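Local coordinates for antiterminator Q protein (Enterobacteria phage SfI, PDB 6JNY) that probably acts on RNA polymerase as a phage antitermination factor, allowing transcription to continue through terminators, at residues A25-G30 against Y87-S92; G18-W23 against M64-V69; A96-Y101 against R128-I133. All blocks are in the same frame, centred on the assembly; numbering follows the deposited sequence.

Helix 10-28 opens two contacts in succession: residues 18-23 begin contact 2 and residues 25-30 begin contact 1. Contact 2 closes first, when the chain reaches helix 60-74, and contact 1 closes at the end of helix 78-90, so the two cross along the sequence. They also touch, with Trp26 packing on Ser67 and Tyr88 on Leu20 and Glu21. Contact 3 follows in series, joining helix 94-103 to helix 123-155 around the two-stranded hairpin between them. Ile97 links it to contact 1 by packing against Tyr87 and Ser92. Contacts 2 and 3 lie on opposite sides of the chain's centre, their nearest atoms about 10 Å apart.

Contact 1: residues A25-G30 against Y87-S92; sequences AWVYSG and YYAHGS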
# COMPACT_ATOMS: atom_id res chain seq x y z
N ALA A 25 -8.66 2.74 7.67
CA ALA A 25 -9.68 2.39 8.67
C ALA A 25 -11.07 2.41 8.05
O ALA A 25 -11.92 1.57 8.37
CB ALA A 25 -9.59 3.36 9.84
N TRP A 26 -11.31 3.36 7.15
CA TRP A 26 -12.59 3.43 6.45
C TRP A 26 -12.80 2.20 5.57
O TRP A 26 -13.88 1.59 5.59
CB TRP A 26 -12.62 4.72 5.63
CG TRP A 26 -13.88 4.99 4.89
CD1 TRP A 26 -15.01 5.56 5.38
CD2 TRP A 26 -14.12 4.72 3.51
NE1 TRP A 26 -15.96 5.65 4.38
CE2 TRP A 26 -15.43 5.14 3.22
CE3 TRP A 26 -13.35 4.15 2.48
CZ2 TRP A 26 -16.00 5.03 1.95
CZ3 TRP A 26 -13.92 4.03 1.22
CH2 TRP A 26 -15.22 4.47 0.97
N VAL A 27 -11.78 1.80 4.82
CA VAL A 27 -11.87 0.58 4.01
C VAL A 27 -12.13 -0.63 4.90
O VAL A 27 -12.99 -1.47 4.60
CB VAL A 27 -10.59 0.40 3.18
CG1 VAL A 27 -10.53 -0.99 2.58
CG2 VAL A 27 -10.51 1.46 2.09
N TYR A 28 -11.37 -0.75 5.99
CA TYR A 28 -11.47 -1.93 6.85
C TYR A 28 -12.85 -2.07 7.47
O TYR A 28 -13.27 -3.18 7.81
CB TYR A 28 -10.40 -1.87 7.94
CG TYR A 28 -10.11 -3.19 8.63
CD1 TYR A 28 -9.56 -4.26 7.93
CD2 TYR A 28 -10.33 -3.34 9.99
CE1 TYR A 28 -9.27 -5.45 8.56
CE2 TYR A 28 -10.04 -4.54 10.63
CZ TYR A 28 -9.51 -5.58 9.91
OH TYR A 28 -9.22 -6.77 10.54
N SER A 29 -13.56 -0.95 7.62
CA SER A 29 -14.92 -0.97 8.14
C SER A 29 -15.93 -1.44 7.11
O SER A 29 -17.12 -1.58 7.46
CB SER A 29 -15.30 0.42 8.63
OG SER A 29 -15.75 1.22 7.56
N GLY A 30 -15.52 -1.68 5.88
CA GLY A 30 -16.38 -2.23 4.85
C GLY A 30 -17.15 -1.23 4.04
O GLY A 30 -18.07 -1.62 3.31
N TYR A 87 -0.91 -3.04 5.48
CA TYR A 87 -0.39 -2.05 6.41
C TYR A 87 -1.47 -1.05 6.82
O TYR A 87 -1.64 -0.75 8.01
CB TYR A 87 0.80 -1.33 5.77
CG TYR A 87 1.53 -0.38 6.68
CD1 TYR A 87 1.49 0.99 6.45
CD2 TYR A 87 2.31 -0.84 7.73
CE1 TYR A 87 2.18 1.88 7.25
CE2 TYR A 87 2.99 0.04 8.54
CZ TYR A 87 2.94 1.39 8.30
OH TYR A 87 3.62 2.27 9.10
N TYR A 88 -2.18 -0.48 5.84
CA TYR A 88 -3.11 0.60 6.17
C TYR A 88 -4.51 0.12 6.53
O TYR A 88 -5.11 0.67 7.45
CB TYR A 88 -3.16 1.65 5.04
CG TYR A 88 -1.93 2.52 5.02
CD1 TYR A 88 -1.68 3.41 6.05
CD2 TYR A 88 -1.01 2.41 4.00
CE1 TYR A 88 -0.55 4.22 6.04
CE2 TYR A 88 0.13 3.20 3.98
CZ TYR A 88 0.35 4.10 5.01
OH TYR A 88 1.47 4.89 4.99
N ALA A 89 -5.05 -0.85 5.80
CA ALA A 89 -6.41 -1.30 6.08
C ALA A 89 -6.43 -2.25 7.28
O ALA A 89 -7.07 -1.97 8.29
CB ALA A 89 -7.03 -1.94 4.84
N HIS A 90 -5.68 -3.35 7.20
CA HIS A 90 -5.67 -4.29 8.32
C HIS A 90 -4.86 -3.79 9.50
O HIS A 90 -5.11 -4.23 10.63
CB HIS A 90 -5.15 -5.66 7.92
CG HIS A 90 -5.25 -6.67 9.02
ND1 HIS A 90 -4.15 -7.07 9.75
CD2 HIS A 90 -6.31 -7.32 9.54
CE1 HIS A 90 -4.54 -7.95 10.67
NE2 HIS A 90 -5.84 -8.12 10.56
N GLY A 91 -3.91 -2.88 9.29
CA GLY A 91 -3.15 -2.37 10.40
C GLY A 91 -2.02 -3.27 10.86
O GLY A 91 -1.61 -3.20 12.02
N SER A 92 -1.51 -4.11 9.97
CA SER A 92 -0.38 -4.98 10.30
C SER A 92 0.92 -4.18 10.30
O SER A 92 1.11 -3.27 9.49
CB SER A 92 -0.27 -6.10 9.27
OG SER A 92 -1.45 -6.86 9.18
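Tyr28 meets Ala89 and His90 where the C-terminal ends of two helices, 10-28 and 78-90, come together; the CA atoms of Tyr28 and Ala89 are 5.2 Å apart. The Tyr28 ring swings away from its backbone N (chi1 -162°), which brings its CG to 3.3 Å from the Ala89 O and runs the ring on past that carbonyl to His90. With CG likewise anti to N (chi1 -175°), the His90 imidazole lies beside the phenol and points the same way. The two rings meet obliquely, centroids 5.5 Å apart and planes at 76°, and the closest approach is Tyr28 OH to His90 CD2 at 3.1 Å. On the far side of the imidazole, ND1 and Ser92 OG share a hydrogen bond of 2.8 Å in the ring plane, which limits rotation of the ring. The apolar share is small: Val27 CG1 reaches Ala89 CB at 4.3 Å. Gly30 and Gly91, each with positive phi, are the first residues to leave helical angles, Gly30 in a Schellman motif and Gly91 after a wider pi-type turn at 87-90. Arg55 bonds Ala89 O and packs on Tyr28 and Ala25. With no hydrogen bond directly between the segments, the chemistry is that of van der Waals packing of two obliquely set rings against a backbone carbonyl, and Arg55 probably offsets the partial negative charge gathered at this helix end.

Contact 2: residues G18-W23 against M64-V69; sequences GWLELW and MLISQV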
# COMPACT_ATOMS: atom_id res chain seq x y z
N GLY A 18 -0.96 10.13 6.96
CA GLY A 18 -2.15 10.43 7.75
C GLY A 18 -3.42 10.11 6.99
O GLY A 18 -4.34 9.47 7.52
N TRP A 19 -3.50 10.55 5.73
CA TRP A 19 -4.68 10.27 4.91
C TRP A 19 -4.85 8.77 4.70
O TRP A 19 -5.97 8.26 4.74
CB TRP A 19 -4.58 10.99 3.57
CG TRP A 19 -5.09 12.38 3.60
CD1 TRP A 19 -4.39 13.53 3.34
CD2 TRP A 19 -6.43 12.79 3.90
NE1 TRP A 19 -5.21 14.63 3.47
CE2 TRP A 19 -6.47 14.20 3.82
CE3 TRP A 19 -7.60 12.11 4.25
CZ2 TRP A 19 -7.63 14.94 4.05
CZ3 TRP A 19 -8.75 12.85 4.48
CH2 TRP A 19 -8.76 14.24 4.38
N LEU A 20 -3.75 8.05 4.47
CA LEU A 20 -3.86 6.62 4.22
C LEU A 20 -4.27 5.85 5.48
O LEU A 20 -4.94 4.83 5.38
CB LEU A 20 -2.59 6.06 3.59
CG LEU A 20 -2.32 6.58 2.17
CD1 LEU A 20 -1.01 6.01 1.67
CD2 LEU A 20 -3.46 6.21 1.22
N GLU A 21 -3.89 6.34 6.66
CA GLU A 21 -4.39 5.74 7.90
C GLU A 21 -5.90 5.94 8.03
O GLU A 21 -6.63 5.00 8.42
CB GLU A 21 -3.65 6.34 9.11
CG GLU A 21 -2.23 5.79 9.31
CD GLU A 21 -1.45 6.51 10.40
OE1 GLU A 21 -1.98 7.46 11.00
OE2 GLU A 21 -0.29 6.12 10.66
N LEU A 22 -6.40 7.14 7.74
CA LEU A 22 -7.84 7.39 7.81
C LEU A 22 -8.58 6.56 6.78
O LEU A 22 -9.63 5.97 7.07
CB LEU A 22 -8.13 8.87 7.61
CG LEU A 22 -7.72 9.81 8.74
CD1 LEU A 22 -7.83 11.25 8.29
CD2 LEU A 22 -8.59 9.56 9.99
N TRP A 23 -8.04 6.50 5.56
CA TRP A 23 -8.66 5.73 4.49
C TRP A 23 -8.61 4.24 4.80
O TRP A 23 -9.58 3.51 4.55
CB TRP A 23 -7.92 6.03 3.18
CG TRP A 23 -8.13 5.01 2.09
CD1 TRP A 23 -9.21 4.92 1.24
CD2 TRP A 23 -7.22 3.97 1.70
NE1 TRP A 23 -9.03 3.86 0.37
CE2 TRP A 23 -7.82 3.27 0.62
CE3 TRP A 23 -5.97 3.56 2.16
CZ2 TRP A 23 -7.19 2.19 0.01
CZ3 TRP A 23 -5.35 2.47 1.56
CH2 TRP A 23 -5.96 1.80 0.48
N MET A 64 -14.10 7.56 -0.70
CA MET A 64 -14.25 7.21 -2.10
C MET A 64 -13.19 7.87 -2.96
O MET A 64 -12.63 7.23 -3.86
CB MET A 64 -15.66 7.57 -2.58
CG MET A 64 -16.70 6.58 -2.10
SD MET A 64 -18.38 6.91 -2.67
CE MET A 64 -18.77 8.41 -1.76
N LEU A 65 -12.89 9.14 -2.71
CA LEU A 65 -11.87 9.83 -3.50
C LEU A 65 -10.52 9.15 -3.35
O LEU A 65 -9.82 8.90 -4.34
CB LEU A 65 -11.79 11.30 -3.08
CG LEU A 65 -10.79 12.22 -3.79
CD1 LEU A 65 -11.30 13.64 -3.81
CD2 LEU A 65 -9.40 12.19 -3.15
N ILE A 66 -10.13 8.85 -2.11
CA ILE A 66 -8.84 8.21 -1.89
C ILE A 66 -8.81 6.83 -2.52
O ILE A 66 -7.79 6.41 -3.07
CB ILE A 66 -8.47 8.19 -0.40
CG1 ILE A 66 -8.34 9.61 0.13
CG2 ILE A 66 -7.16 7.39 -0.17
CD1 ILE A 66 -8.39 9.69 1.67
N SER A 67 -9.91 6.08 -2.41
CA SER A 67 -9.94 4.73 -2.96
C SER A 67 -9.77 4.76 -4.47
O SER A 67 -9.08 3.90 -5.04
CB SER A 67 -11.28 4.07 -2.62
OG SER A 67 -11.47 3.91 -1.23
N GLN A 68 -10.43 5.71 -5.14
CA GLN A 68 -10.28 5.85 -6.58
C GLN A 68 -8.85 6.20 -6.94
O GLN A 68 -8.30 5.68 -7.92
CB GLN A 68 -11.24 6.93 -7.10
CG GLN A 68 -12.71 6.58 -6.99
CD GLN A 68 -13.59 7.54 -7.78
OE1 GLN A 68 -14.73 7.22 -8.09
NE2 GLN A 68 -13.04 8.71 -8.10
N VAL A 69 -8.22 7.08 -6.16
CA VAL A 69 -6.81 7.41 -6.39
C VAL A 69 -5.94 6.17 -6.23
O VAL A 69 -5.12 5.84 -7.09
CB VAL A 69 -6.37 8.55 -5.46
CG1 VAL A 69 -4.87 8.67 -5.43
CG2 VAL A 69 -7.02 9.84 -5.90
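Helices 10-28 and 60-74 cross steeply here, their short segments at 107° with axes 10.3 Å apart, and Trp23 and Ile66 are the residues whose CA atoms come nearest. Ile66 is the central side chain. Its CG2 methyl sits over one face of Trp23, 3.6 Å from the centroid of the five-membered ring, a CH-pi contact offset toward the rim. The other branch ends in CD1, 3.6 Å from Trp19 CE3, so that the two arms of one isoleucine touch indoles a helical turn apart. Leu20 CD2 adds a looser contact with CG2. With CG anti to the backbone N (chi1 161°), the Trp23 indole reaches across to helix 60-74, where NE1 donates to Ser67 OG at 2.9 Å, with OG lying in the ring plane. This is a steep helix-helix packing in the all-helical part of the Q fold, whose family belongs to the helix-turn-helix clan. Ser67 OG is also bonded to Gly63 O one turn back in its own helix, which positions the hydroxyl to receive the indole N-H. Around this pair, Trp26 packs on Ser67 and Leu85 of helix 78-90 on Trp23, while Trp19 meets Trp15 edge-to-face and Phe149 of helix 123-155 with ring planes at about 40°.

Contact 3: residues A96-Y101 against R128-I133; sequences AIASYY and REVDEI
Tyr101 and Glu129 make the polar bond of this contact: the phenol OH donates to Glu129 OE1 at 2.6 Å, approaching on the anti side and 28° out of the carboxylate plane. The two side chains cross at about a right angle, with OE1 at the edge of the ring. Tyr101 holds its CG anti to the backbone N (chi1 -176°), which carries the ring across to helix 123-155. On the way it slides past Val130, whose CG2 lies 3.7 Å from Tyr101 CD1 and 3.9 Å from Ala98 CA. The other methyl, Val130 CG1, comes within 4.0 Å of Ile97 CG2, and Ile133 CD1 approaches Tyr101 CE1 obliquely from the opposite direction at 4.0 Å. The axes of the two segments pass 9.3 Å apart at 121°, with Ala98 and Val130 nearest by CA. Between the two helices in sequence stands the antiparallel hairpin of strands 108-112 and 115-119, so the contact brings together the helices on its two flanks. From the hairpin, Arg108 forms a salt bridge with the same Glu129 OE1, giving that oxygen two donors; this bridge would probably favour a charged Glu129. Lys79 NZ hydrogen-bonds to Tyr101 OH, a second partner for the phenol oxygen. Farther out, Ala80 and Ile83 of helix 78-90 back Ile133, and Ser86 and Tyr87 back Ile97.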
# COMPACT_ATOMS: atom_id res chain seq x y z
N ALA A 96 5.32 -7.74 10.66
CA ALA A 96 4.36 -8.82 10.46
C ALA A 96 4.16 -9.11 8.98
O ALA A 96 4.06 -10.27 8.57
CB ALA A 96 3.04 -8.50 11.15
N ILE A 97 4.11 -8.06 8.15
CA ILE A 97 4.00 -8.27 6.71
C ILE A 97 5.24 -8.96 6.17
O ILE A 97 5.15 -9.89 5.36
CB ILE A 97 3.78 -6.91 6.01
CG1 ILE A 97 2.47 -6.28 6.49
CG2 ILE A 97 3.83 -7.08 4.49
CD1 ILE A 97 2.37 -4.80 6.09
N ALA A 98 6.42 -8.55 6.64
CA ALA A 98 7.65 -9.16 6.16
C ALA A 98 7.77 -10.62 6.58
O ALA A 98 8.30 -11.44 5.83
CB ALA A 98 8.86 -8.36 6.63
N SER A 99 7.28 -10.96 7.78
CA SER A 99 7.34 -12.34 8.22
C SER A 99 6.57 -13.26 7.28
O SER A 99 7.05 -14.35 6.93
CB SER A 99 6.79 -12.46 9.64
OG SER A 99 6.80 -13.81 10.08
N TYR A 100 5.38 -12.84 6.85
CA TYR A 100 4.60 -13.65 5.92
C TYR A 100 5.22 -13.65 4.53
O TYR A 100 5.24 -14.68 3.86
CB TYR A 100 3.16 -13.17 5.85
CG TYR A 100 2.32 -14.08 4.99
CD1 TYR A 100 1.94 -13.70 3.72
CD2 TYR A 100 1.93 -15.34 5.45
CE1 TYR A 100 1.19 -14.54 2.92
CE2 TYR A 100 1.18 -16.18 4.66
CZ TYR A 100 0.81 -15.77 3.39
OH TYR A 100 0.05 -16.61 2.59
N TYR A 101 5.70 -12.48 4.08
CA TYR A 101 6.41 -12.35 2.81
C TYR A 101 7.59 -13.31 2.76
O TYR A 101 7.80 -14.00 1.76
CB TYR A 101 6.87 -10.89 2.74
CG TYR A 101 7.57 -10.36 1.50
CD1 TYR A 101 6.97 -9.37 0.73
CD2 TYR A 101 8.86 -10.76 1.16
CE1 TYR A 101 7.62 -8.83 -0.37
CE2 TYR A 101 9.51 -10.22 0.06
CZ TYR A 101 8.88 -9.27 -0.70
OH TYR A 101 9.52 -8.73 -1.80
N ARG A 128 13.56 -5.39 4.26
CA ARG A 128 13.95 -4.25 3.45
C ARG A 128 13.03 -4.08 2.25
O ARG A 128 12.62 -2.95 1.93
CB ARG A 128 15.41 -4.40 3.00
CG ARG A 128 15.89 -3.23 2.16
CD ARG A 128 17.33 -3.38 1.69
NE ARG A 128 17.62 -4.68 1.11
CZ ARG A 128 17.31 -5.04 -0.14
NH1 ARG A 128 16.70 -4.18 -0.95
NH2 ARG A 128 17.63 -6.25 -0.58
N GLU A 129 12.68 -5.18 1.59
CA GLU A 129 11.81 -5.10 0.42
C GLU A 129 10.42 -4.60 0.79
O GLU A 129 9.83 -3.81 0.03
CB GLU A 129 11.76 -6.44 -0.31
CG GLU A 129 13.06 -6.71 -1.07
CD GLU A 129 13.12 -8.08 -1.69
OE1 GLU A 129 12.14 -8.84 -1.58
OE2 GLU A 129 14.17 -8.40 -2.30
N VAL A 130 9.87 -5.02 1.93
CA VAL A 130 8.55 -4.52 2.32
C VAL A 130 8.60 -3.02 2.55
O VAL A 130 7.72 -2.27 2.11
CB VAL A 130 8.01 -5.28 3.54
CG1 VAL A 130 6.83 -4.52 4.16
CG2 VAL A 130 7.60 -6.69 3.13
N ASP A 131 9.63 -2.55 3.25
CA ASP A 131 9.81 -1.12 3.48
C ASP A 131 9.93 -0.38 2.16
O ASP A 131 9.32 0.69 1.98
CB ASP A 131 11.05 -0.90 4.34
CG ASP A 131 10.75 -0.94 5.82
OD1 ASP A 131 9.99 -1.85 6.25
OD2 ASP A 131 11.26 -0.07 6.55
N GLU A 132 10.68 -0.93 1.21
CA GLU A 132 10.87 -0.27 -0.08
C GLU A 132 9.58 -0.24 -0.88
O GLU A 132 9.28 0.75 -1.56
CB GLU A 132 11.97 -0.97 -0.87
CG GLU A 132 13.38 -0.66 -0.41
CD GLU A 132 14.40 -1.60 -1.03
OE1 GLU A 132 14.02 -2.41 -1.90
OE2 GLU A 132 15.59 -1.51 -0.65
N ILE A 133 8.82 -1.33 -0.83
CA ILE A 133 7.55 -1.38 -1.55
C ILE A 133 6.57 -0.35 -1.00
O ILE A 133 5.91 0.38 -1.76
CB ILE A 133 6.98 -2.81 -1.53
CG1 ILE A 133 7.83 -3.73 -2.42
CG2 ILE A 133 5.51 -2.83 -1.94
CD1 ILE A 133 7.59 -5.20 -2.14